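Local coordinates for protein homocitrate synthase (Sulfolobus acidocaldarius, PDB 6KTQ) that catalyses the aldol-type condensation of acetyl-CoA with 2-oxoglutarate to homocitrate, the first step of lysine biosynthesis by the alpha-aminoadipate pathway, at residues 35-40 / 252-257. Numbering follows the deposited sequence.
Sequences ILDSTL and TTLNGL
Asp37 and Thr252 sit side by side on the same face of the sheet, paired in parallel register, and their side chains cross at about a right angle. The threonine hydroxyl OG1 donates to OD1 of Asp37 at 2.9 Å, reaching that oxygen on its anti side and somewhat out of the carboxylate plane; CG2 of Ile35 closes over the same hydroxyl at 3.4 Å. Two backbone bonds straddle the aspartate: Thr252 N donates to Leu36 O at 2.8 Å, and Ser38 N to Thr252 O at 2.7 Å, the latter almost straight.

With CG anti to the backbone N (chi1 -168°), the carboxylate lies beside its own carbonyl carbon and follows the chain into the turn. There OD2 takes two donors from Thr39: the hydroxyl OG1, on the syn lone pair, and the backbone N, from above the carboxylate plane at 3.0 Å, which makes an Asx turn. Thr39 OG1 then relays the link across the contact, accepting from Leu254 N at 2.9 Å in a nearly straight N-H...O bond. CD2 of Leu254 lies 3.8 Å from Asp37 OD1, and Leu266 and Leu63 add apolar cover; the buried carboxylate has two hydroxyls and one backbone N-H as its donors. With an alanine in place of Asp37, the hydroxyls of Thr252 and Thr39 and the backbone N of Thr39 would probably lose their common acceptor group, leaving the turn less firmly held. Ser38 OG bonds to Glu72 and to the backbone N of the zinc ligand Glu42.

The arrangement joins the C-terminal ends of strands 31-37 and 249-252, the first and last parallel strands that close the TIM barrel of this HMGL-like catalytic domain, with the Ser38 side chain about 7 Å from the bound zinc ion and 2-oxoglutarate.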
ATOM      1  N   ILE A  35      -1.537   9.554  18.272  1.00 24.68           N
ATOM      2  CA  ILE A  35      -2.248   8.931  19.372  1.00 24.51           C
ATOM      3  C   ILE A  35      -3.410   9.775  19.867  1.00 23.69           C
ATOM      4  O   ILE A  35      -3.267  10.988  20.095  1.00 25.41           O
ATOM      5  CB  ILE A  35      -1.282   8.655  20.540  1.00 25.57           C
ATOM      6  CG1 ILE A  35      -0.206   7.664  20.098  1.00 25.18           C
ATOM      7  CG2 ILE A  35      -2.033   8.123  21.773  1.00 25.80           C
ATOM      8  CD1 ILE A  35      -0.739   6.303  19.675  1.00 26.06           C
ATOM      9  N   LEU A  36      -4.555   9.131  20.054  1.00 23.45           N
ATOM     10  CA  LEU A  36      -5.591   9.688  20.935  1.00 24.75           C
ATOM     11  C   LEU A  36      -5.573   8.818  22.176  1.00 24.26           C
ATOM     12  O   LEU A  36      -5.740   7.603  22.085  1.00 25.17           O
ATOM     13  CB  LEU A  36      -6.976   9.661  20.317  1.00 24.08           C
ATOM     14  CG  LEU A  36      -8.192  10.006  21.215  1.00 24.60           C
ATOM     15  CD1 LEU A  36      -9.302  10.548  20.330  1.00 26.41           C
ATOM     16  CD2 LEU A  36      -8.738   8.860  22.054  1.00 24.61           C
ATOM     17  N   ASP A  37      -5.336   9.422  23.326  1.00 21.90           N
ATOM     18  CA  ASP A  37      -5.373   8.657  24.545  1.00 24.94           C
ATOM     19  C   ASP A  37      -6.695   8.887  25.262  1.00 25.13           C
ATOM     20  O   ASP A  37      -7.140  10.041  25.418  1.00 24.54           O
ATOM     21  CB  ASP A  37      -4.191   8.926  25.455  1.00 26.90           C
ATOM     22  CG  ASP A  37      -4.103   7.878  26.592  1.00 29.29           C
ATOM     23  OD1 ASP A  37      -3.524   6.774  26.400  1.00 25.30           O
ATOM     24  OD2 ASP A  37      -4.677   8.181  27.664  1.00 29.72           O
ATOM     25  N   SER A  38      -7.321   7.773  25.645  1.00 24.22           N
ATOM     26  CA  SER A  38      -8.651   7.758  26.259  1.00 25.42           C
ATOM     27  C   SER A  38      -8.618   7.198  27.707  1.00 25.09           C
ATOM     28  O   SER A  38      -9.623   6.727  28.222  1.00 25.74           O
ATOM     29  CB  SER A  38      -9.582   6.925  25.390  1.00 24.83           C
ATOM     30  OG  SER A  38     -10.968   7.172  25.687  1.00 24.55           O
ATOM     31  N   THR A  39      -7.474   7.274  28.353  1.00 25.19           N
ATOM     32  CA  THR A  39      -7.341   6.883  29.767  1.00 26.10           C
ATOM     33  C   THR A  39      -8.444   7.566  30.590  1.00 27.59           C
ATOM     34  O   THR A  39      -9.052   6.947  31.447  1.00 28.09           O
ATOM     35  CB  THR A  39      -5.942   7.226  30.309  1.00 23.94           C
ATOM     36  OG1 THR A  39      -4.951   6.528  29.543  1.00 24.49           O
ATOM     37  CG2 THR A  39      -5.774   6.810  31.761  1.00 24.30           C
ATOM     38  N   LEU A  40      -8.746   8.815  30.250  1.00 29.71           N
ATOM     39  CA  LEU A  40      -9.706   9.614  30.996  1.00 30.95           C
ATOM     40  C   LEU A  40     -11.145   9.427  30.564  1.00 32.32           C
ATOM     41  O   LEU A  40     -12.043   9.957  31.205  1.00 35.85           O
ATOM     42  CB  LEU A  40      -9.330  11.083  30.868  1.00 30.35           C
ATOM     43  CG  LEU A  40      -8.343  11.718  31.834  1.00 33.45           C
ATOM     44  CD1 LEU A  40      -7.575  10.788  32.741  1.00 34.07           C
ATOM     45  CD2 LEU A  40      -7.444  12.751  31.167  1.00 32.50           C
ATOM     46  N   THR A 252      -5.782   4.816  22.492  1.00 22.61           N
ATOM     47  CA  THR A 252      -5.097   4.031  23.503  1.00 21.82           C
ATOM     48  C   THR A 252      -5.562   4.389  24.914  1.00 23.18           C
ATOM     49  O   THR A 252      -6.214   5.415  25.133  1.00 22.50           O
ATOM     50  CB  THR A 252      -3.573   4.244  23.453  1.00 21.61           C
ATOM     51  OG1 THR A 252      -3.262   5.598  23.742  1.00 20.74           O
ATOM     52  CG2 THR A 252      -2.989   3.855  22.141  1.00 22.21           C
ATOM     53  N   THR A 253      -5.245   3.506  25.855  1.00 22.83           N
ATOM     54  CA  THR A 253      -5.215   3.868  27.267  1.00 23.55           C
ATOM     55  C   THR A 253      -3.876   3.455  27.844  1.00 22.54           C
ATOM     56  O   THR A 253      -3.225   2.509  27.338  1.00 23.69           O
ATOM     57  CB  THR A 253      -6.289   3.150  28.069  1.00 23.46           C
ATOM     58  OG1 THR A 253      -6.145   1.735  27.881  1.00 22.81           O
ATOM     59  CG2 THR A 253      -7.683   3.602  27.660  1.00 23.43           C
ATOM     60  N   LEU A 254      -3.448   4.136  28.885  1.00 21.95           N
ATOM     61  CA  LEU A 254      -2.314   3.634  29.658  1.00 23.41           C
ATOM     62  C   LEU A 254      -2.703   2.289  30.255  1.00 23.22           C
ATOM     63  O   LEU A 254      -3.827   2.094  30.716  1.00 22.63           O
ATOM     64  CB  LEU A 254      -1.875   4.595  30.755  1.00 23.79           C
ATOM     65  CG  LEU A 254      -0.738   5.544  30.400  1.00 24.69           C
ATOM     66  CD1 LEU A 254       0.498   4.755  29.959  1.00 23.73           C
ATOM     67  CD2 LEU A 254      -1.218   6.530  29.358  1.00 24.43           C
ATOM     68  N   ASN A 255      -1.791   1.333  30.162  1.00 23.89           N
ATOM     69  CA  ASN A 255      -1.888   0.095  30.928  1.00 23.35           C
ATOM     70  C   ASN A 255      -2.999  -0.833  30.493  1.00 23.31           C
ATOM     71  O   ASN A 255      -3.354  -1.754  31.218  1.00 22.53           O
ATOM     72  CB  ASN A 255      -2.041   0.400  32.431  1.00 24.46           C
ATOM     73  CG  ASN A 255      -0.926   1.291  32.979  1.00 24.43           C
ATOM     74  OD1 ASN A 255       0.118   1.491  32.344  1.00 24.75           O
ATOM     75  ND2 ASN A 255      -1.149   1.841  34.165  1.00 28.28           N
ATOM     76  N   GLY A 256      -3.588  -0.596  29.334  1.00 23.68           N
ATOM     77  CA  GLY A 256      -4.677  -1.469  28.884  1.00 23.23           C
ATOM     78  C   GLY A 256      -5.942  -1.301  29.710  1.00 23.68           C
ATOM     79  O   GLY A 256      -6.721  -2.247  29.887  1.00 23.02           O
ATOM     80  N   LEU A 257      -6.131  -0.117  30.275  1.00 21.86           N
ATOM     81  CA  LEU A 257      -7.413   0.189  30.920  1.00 23.01           C
ATOM     82  C   LEU A 257      -8.580   0.216  29.897  1.00 22.63           C
ATOM     83  O   LEU A 257      -8.388   0.432  28.675  1.00 22.91           O
ATOM     84  CB  LEU A 257      -7.317   1.507  31.682  1.00 23.26           C
ATOM     85  CG  LEU A 257      -6.402   1.492  32.922  1.00 24.46           C
ATOM     86  CD1 LEU A 257      -6.182   2.910  33.429  1.00 25.80           C
ATOM     87  CD2 LEU A 257      -6.976   0.625  34.045  1.00 25.75           C
TER